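Local coordinates for protein putative phosphosugar isomerase (Clostridium difficile, PDB 3G68) that is a putative double-SIS-domain phosphosugar isomerase that probably binds sugar phosphates, as in the isomerase half of glucosamine-6-phosphate synthase relatives, at residues B[161-166]-B[171-176]; B[196-201]-B[322-327]. All blocks are in the same frame, centred on the assembly; numbering follows the deposited sequence.

Contact 1. Residues B[161-166]-B[171-176]; sequences IAREKG and EKYNEE. With EDO (1,2-ethanediol), chain J.
The guanidinium of R163 lies over one face of the Y173 ring in a cation-pi stack. CZ of R163 sits 3.8 Å from the centroid of the Y173 ring, only 2° off the ring normal, while the two planes are inclined by 23°. The tilt brings NH1 of R163 within 3.4 Å of CD1 of Y173, and R163 CD rests 3.8 Å from Y173 CB. A bend at chi3 (61°) in the otherwise extended arginine turns the guanidinium flat over the ring face. Helices 145-165 and 170-184 thus meet as an α-α hairpin whose short connection begins with a Schellman motif at G166. Second-shell bonds fix both partners: NH2 of R163 forms a salt bridge with D23, and OH of Y173 is hydrogen-bonded to NE2 of Q160, one turn before R163. D23 also packs against the tyrosine, so helix 22-25 borders the stack. Further out, the first turn of helix 170-184 offers E171 N to O1 of the 1,2-ethanediol at 2.9 Å. This molecule, probably from the crystallisation liquor, also bonds S24 OG of the second subunit.

Contact 2. Residues B[196-201]-B[322-327]; sequences QWIERN and CGEIPT
W197 O, one residue before the I198 that meets E324 and I325, is gripped by two donors of N201. The backbone N of N201 bonds W197 O at 3.0 Å as part of the last helical turn, and ND2 of N201 comes to W197 O at 2.9 Å from the opposite face of the carbonyl plane. With chi1 at -69°, the asparagine side chain hangs back over the helix it terminates instead of capping helix 202-206. Its ND2 also bonds D296 O, an acceptor shared with NE of R200, while NE1 of W197 bonds K297 O; the helix end is thereby tied to the loop after strand 284-289.

Across the contact, I198 does the touching for its helix. CG2 of I198, anti to the backbone N, meets CD1 of I325 at 3.7 Å, a methyl placed there by the bend of I325 at chi2 (-67°); the two isoleucines lie alongside, pointing opposite ways. E324 stays extended beyond CG and comes in aslant, bringing its OE1 to 3.4 Å from I198 CG2 and 3.8 Å from I198 CD1. E199 OE1 stands 6.0 Å from E324 OE1; its salt bridge to K202 probably eases the proximity of like charges. Past I325 the chain runs into a 3-10 segment, and OG1 of T327 bonds E324 O at 2.6 Å.

I198 also packs on L320 and I321, one turn before E324 and I325, whereas C322 and P326 lean on helix 220-234. Through F286 and I288 of strand 284-289, W197 sets helix 187-200 against the second five-stranded parallel sheet, of strand order 2-1-3-4-5, and helix 316-324 packs on helices 187-200 and 220-234, in keeping with the α/β/α sandwich of an SIS domain.

How the contacts relate
The two contacts lie on opposite sides of the chain's centre, about 40 Å apart between centres, and share no helix, although helices 170-184 and 187-200 follow each other in the chain. Both are at similar distances from that centre, but contact 1 is partly buried, joins neighbours in sequence and has a second subunit close by; contact 2 is buried and brings together segments 121 residues apart, with no other chain touching them. Their chemistry follows suit. The hairpin relies on a charged group over an aromatic face, backed by a salt bridge, whereas contact 2 meets through isoleucine methyls, with a glutamate oxygen pressed against one of them and the polar bonds kept within each segment or directed to nearby loops.

Contact 1. Residues B[161-166]-B[171-176]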
loop_
_atom_site.group_PDB
_atom_site.type_symbol
_atom_site.label_atom_id
_atom_site.label_comp_id
_atom_site.label_asym_id
_atom_site.label_seq_id
_atom_site.Cartn_x
_atom_site.Cartn_y
_atom_site.Cartn_z
ATOM N N ILE B 161 27.431 14.337 38.548
ATOM C CA ILE B 161 28.121 15.477 39.154
ATOM C C ILE B 161 28.380 16.510 38.069
ATOM O O ILE B 161 28.025 17.658 38.235
ATOM C CB ILE B 161 29.445 15.091 39.801
ATOM C CG1 ILE B 161 29.204 14.310 41.086
ATOM C CG2 ILE B 161 30.257 16.330 40.153
ATOM C CD1 ILE B 161 30.467 13.618 41.594
ATOM N N ALA B 162 28.956 16.073 36.953
ATOM C CA ALA B 162 29.304 16.952 35.836
ATOM C C ALA B 162 28.110 17.784 35.346
ATOM O O ALA B 162 28.225 18.996 35.101
ATOM C CB ALA B 162 29.896 16.122 34.686
ATOM N N ARG B 163 26.965 17.133 35.184
ATOM C CA ARG B 163 25.768 17.845 34.734
ATOM C C ARG B 163 25.310 18.846 35.801
ATOM O O ARG B 163 25.048 20.000 35.481
ATOM C CB ARG B 163 24.647 16.863 34.355
ATOM C CG ARG B 163 23.357 17.536 33.793
ATOM C CD ARG B 163 22.327 16.490 33.344
ATOM N NE ARG B 163 21.932 15.673 34.488
ATOM C CZ ARG B 163 21.071 14.670 34.463
ATOM N NH1 ARG B 163 20.455 14.326 33.340
ATOM N NH2 ARG B 163 20.802 14.018 35.589
ATOM N N GLU B 164 25.229 18.415 37.058
ATOM C CA GLU B 164 24.755 19.272 38.158
ATOM C C GLU B 164 25.597 20.502 38.304
ATOM O O GLU B 164 25.073 21.619 38.455
ATOM C CB GLU B 164 24.752 18.484 39.470
ATOM C CG GLU B 164 24.387 19.254 40.771
ATOM C CD GLU B 164 22.936 19.740 40.870
ATOM O OE1 GLU B 164 22.086 19.366 40.025
ATOM O OE2 GLU B 164 22.665 20.494 41.846
ATOM N N LYS B 165 26.911 20.303 38.252
ATOM C CA LYS B 165 27.875 21.396 38.443
ATOM C C LYS B 165 28.134 22.253 37.183
ATOM O O LYS B 165 28.843 23.256 37.243
ATOM C CB LYS B 165 29.184 20.854 39.055
ATOM C CG LYS B 165 29.007 20.031 40.390
ATOM C CD LYS B 165 28.088 20.678 41.455
ATOM C CE LYS B 165 28.246 19.972 42.821
ATOM N NZ LYS B 165 27.334 20.499 43.928
ATOM N N GLY B 166 27.558 21.866 36.056
ATOM C CA GLY B 166 27.664 22.629 34.820
ATOM C C GLY B 166 28.811 22.334 33.876
ATOM O O GLY B 166 28.988 23.053 32.895
ATOM N N GLU B 171 22.100 17.829 27.234
ATOM C CA GLU B 171 22.164 17.019 26.025
ATOM C C GLU B 171 23.460 16.223 25.965
ATOM O O GLU B 171 23.457 15.105 25.472
ATOM C CB GLU B 171 21.924 17.848 24.761
ATOM C CG GLU B 171 20.448 18.280 24.642
ATOM C CD GLU B 171 20.131 19.068 23.380
ATOM O OE1 GLU B 171 21.069 19.422 22.630
ATOM O OE2 GLU B 171 18.939 19.357 23.145
ATOM N N LYS B 172 24.552 16.804 26.472
ATOM C CA LYS B 172 25.850 16.116 26.499
ATOM C C LYS B 172 25.771 14.920 27.440
ATOM O O LYS B 172 26.266 13.866 27.089
ATOM C CB LYS B 172 26.997 17.054 26.888
ATOM C CG LYS B 172 28.393 16.387 26.923
ATOM C CD LYS B 172 28.870 15.906 25.547
ATOM C CE LYS B 172 30.277 15.289 25.629
ATOM N NZ LYS B 172 30.692 14.591 24.360
ATOM N N TYR B 173 25.126 15.079 28.602
ATOM C CA TYR B 173 24.845 13.953 29.508
ATOM C C TYR B 173 24.108 12.862 28.716
ATOM O O TYR B 173 24.546 11.733 28.662
ATOM C CB TYR B 173 23.998 14.397 30.714
ATOM C CG TYR B 173 23.608 13.260 31.651
ATOM C CD1 TYR B 173 22.483 12.484 31.403
ATOM C CD2 TYR B 173 24.369 12.959 32.769
ATOM C CE1 TYR B 173 22.133 11.430 32.244
ATOM C CE2 TYR B 173 24.014 11.909 33.622
ATOM C CZ TYR B 173 22.900 11.146 33.339
ATOM O OH TYR B 173 22.556 10.095 34.178
ATOM N N ASN B 174 22.984 13.207 28.108
ATOM C CA ASN B 174 22.216 12.266 27.291
ATOM C C ASN B 174 23.059 11.571 26.188
ATOM O O ASN B 174 22.935 10.383 25.936
ATOM C CB ASN B 174 21.051 13.007 26.618
ATOM C CG ASN B 174 20.181 12.078 25.816
ATOM O OD1 ASN B 174 20.240 12.056 24.582
ATOM N ND2 ASN B 174 19.425 11.253 26.514
ATOM N N GLU B 175 23.892 12.327 25.509
ATOM C CA GLU B 175 24.748 11.755 24.478
ATOM C C GLU B 175 25.708 10.691 25.053
ATOM O O GLU B 175 25.926 9.653 24.429
ATOM C CB GLU B 175 25.576 12.832 23.831
ATOM C CG GLU B 175 26.513 12.326 22.760
ATOM C CD GLU B 175 27.253 13.426 22.019
ATOM O OE1 GLU B 175 27.126 14.612 22.385
ATOM O OE2 GLU B 175 27.993 13.080 21.068
ATOM N N GLU B 176 26.320 10.998 26.202
ATOM C CA GLU B 176 27.224 10.046 26.869
ATOM C C GLU B 176 26.474 8.802 27.352
ATOM O O GLU B 176 26.977 7.683 27.188
ATOM C CB GLU B 176 28.016 10.707 27.985
ATOM C CG GLU B 176 28.969 11.791 27.489
ATOM C CD GLU B 176 29.887 11.362 26.348
ATOM O OE1 GLU B 176 30.564 10.326 26.465
ATOM O OE2 GLU B 176 29.964 12.084 25.337
HETATM C C1 EDO J . 21.058 21.489 26.123
HETATM O O1 EDO J . 21.064 20.570 27.223
HETATM C C2 EDO J . 22.449 21.603 25.566
HETATM O O2 EDO J . 22.388 21.883 24.174
#

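Contact 2. Residues B[196-201]-B[322-327]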
loop_
_atom_site.group_PDB
_atom_site.type_symbol
_atom_site.label_atom_id
_atom_site.label_comp_id
_atom_site.label_asym_id
_atom_site.label_seq_id
_atom_site.Cartn_x
_atom_site.Cartn_y
_atom_site.Cartn_z
ATOM N N GLN B 196 33.010 -18.906 20.264
ATOM C CA GLN B 196 33.516 -19.586 19.080
ATOM C C GLN B 196 35.056 -19.640 19.102
ATOM O O GLN B 196 35.656 -20.668 18.824
ATOM C CB GLN B 196 33.039 -18.860 17.812
ATOM C CG GLN B 196 31.534 -18.900 17.577
ATOM C CD GLN B 196 31.086 -17.968 16.439
ATOM O OE1 GLN B 196 31.831 -17.723 15.471
ATOM N NE2 GLN B 196 29.865 -17.443 16.553
ATOM N N TRP B 197 35.674 -18.530 19.448
ATOM C CA TRP B 197 37.146 -18.452 19.577
ATOM C C TRP B 197 37.710 -19.423 20.643
ATOM O O TRP B 197 38.736 -20.078 20.393
ATOM C CB TRP B 197 37.550 -16.994 19.809
ATOM C CG TRP B 197 38.930 -16.694 20.323
ATOM C CD1 TRP B 197 40.105 -16.605 19.598
ATOM C CD2 TRP B 197 39.251 -16.314 21.650
ATOM N NE1 TRP B 197 41.142 -16.238 20.425
ATOM C CE2 TRP B 197 40.645 -16.045 21.687
ATOM C CE3 TRP B 197 38.508 -16.226 22.842
ATOM C CZ2 TRP B 197 41.293 -15.658 22.857
ATOM C CZ3 TRP B 197 39.155 -15.851 24.001
ATOM C CH2 TRP B 197 40.543 -15.582 24.002
ATOM N N ILE B 198 37.047 -19.516 21.797
ATOM C CA ILE B 198 37.441 -20.449 22.846
ATOM C C ILE B 198 37.394 -21.901 22.349
ATOM O O ILE B 198 38.341 -22.654 22.561
ATOM C CB ILE B 198 36.569 -20.289 24.095
ATOM C CG1 ILE B 198 36.858 -18.962 24.782
ATOM C CG2 ILE B 198 36.843 -21.417 25.087
ATOM C CD1 ILE B 198 35.826 -18.522 25.866
ATOM N N GLU B 199 36.297 -22.252 21.667
ATOM C CA GLU B 199 36.086 -23.581 21.129
ATOM C C GLU B 199 37.165 -23.913 20.107
ATOM O O GLU B 199 37.723 -25.008 20.119
ATOM C CB GLU B 199 34.675 -23.651 20.520
ATOM C CG GLU B 199 34.274 -24.993 19.963
ATOM C CD GLU B 199 34.238 -26.107 20.975
ATOM O OE1 GLU B 199 33.886 -25.891 22.155
ATOM O OE2 GLU B 199 34.528 -27.245 20.552
ATOM N N ARG B 200 37.495 -22.944 19.260
ATOM C CA ARG B 200 38.532 -23.119 18.254
ATOM C C ARG B 200 39.950 -23.323 18.875
ATOM O O ARG B 200 40.813 -24.003 18.307
ATOM C CB ARG B 200 38.527 -21.848 17.392
ATOM C CG ARG B 200 39.351 -21.890 16.173
ATOM C CD ARG B 200 38.990 -20.750 15.210
ATOM N NE ARG B 200 39.234 -19.382 15.691
ATOM C CZ ARG B 200 38.321 -18.432 15.935
ATOM N NH1 ARG B 200 37.024 -18.613 15.742
ATOM N NH2 ARG B 200 38.731 -17.242 16.357
ATOM N N ASN B 201 40.198 -22.671 20.003
ATOM C CA ASN B 201 41.495 -22.726 20.713
ATOM C C ASN B 201 41.468 -23.543 21.986
ATOM O O ASN B 201 42.360 -23.398 22.838
ATOM C CB ASN B 201 41.902 -21.278 21.031
ATOM C CG ASN B 201 42.255 -20.519 19.784
ATOM O OD1 ASN B 201 43.260 -20.816 19.150
ATOM N ND2 ASN B 201 41.407 -19.578 19.388
ATOM N N CYS B 322 37.301 -17.923 31.881
ATOM C CA CYS B 322 37.195 -18.258 33.309
ATOM C C CYS B 322 36.001 -19.143 33.623
ATOM O O CYS B 322 36.069 -19.985 34.516
ATOM C CB CYS B 322 37.178 -17.006 34.188
ATOM S SG CYS B 322 38.674 -15.982 34.073
ATOM N N GLY B 323 34.891 -18.939 32.917
ATOM C CA GLY B 323 33.711 -19.747 33.120
ATOM C C GLY B 323 33.816 -21.119 32.476
ATOM O O GLY B 323 33.369 -22.116 33.072
ATOM N N GLU B 324 34.425 -21.196 31.293
ATOM C CA GLU B 324 34.426 -22.445 30.511
ATOM C C GLU B 324 35.603 -23.426 30.606
ATOM O O GLU B 324 35.422 -24.652 30.613
ATOM C CB GLU B 324 34.281 -22.124 29.037
ATOM C CG GLU B 324 32.955 -21.481 28.677
ATOM C CD GLU B 324 32.744 -21.419 27.140
ATOM O OE1 GLU B 324 33.721 -21.635 26.396
ATOM O OE2 GLU B 324 31.605 -21.147 26.679
ATOM N N ILE B 325 36.807 -22.883 30.607
ATOM C CA ILE B 325 38.016 -23.727 30.564
ATOM C C ILE B 325 38.302 -24.419 31.897
ATOM O O ILE B 325 38.693 -25.577 31.873
ATOM C CB ILE B 325 39.219 -22.954 29.961
ATOM C CG1 ILE B 325 38.857 -22.487 28.532
ATOM C CG2 ILE B 325 40.503 -23.799 29.962
ATOM C CD1 ILE B 325 38.671 -23.628 27.447
ATOM N N PRO B 326 38.156 -23.729 33.056
ATOM C CA PRO B 326 38.382 -24.443 34.305
ATOM C C PRO B 326 37.537 -25.713 34.479
ATOM O O PRO B 326 38.021 -26.661 35.090
ATOM C CB PRO B 326 38.025 -23.425 35.382
ATOM C CG PRO B 326 38.370 -22.148 34.782
ATOM C CD PRO B 326 37.941 -22.310 33.310
ATOM N N THR B 327 36.328 -25.744 33.916
ATOM C CA THR B 327 35.483 -26.952 33.985
ATOM C C THR B 327 36.155 -28.143 33.280
ATOM O O THR B 327 35.837 -29.288 33.579
ATOM C CB THR B 327 34.048 -26.708 33.415
ATOM O OG1 THR B 327 34.121 -26.491 31.998
ATOM C CG2 THR B 327 33.428 -25.492 34.046
#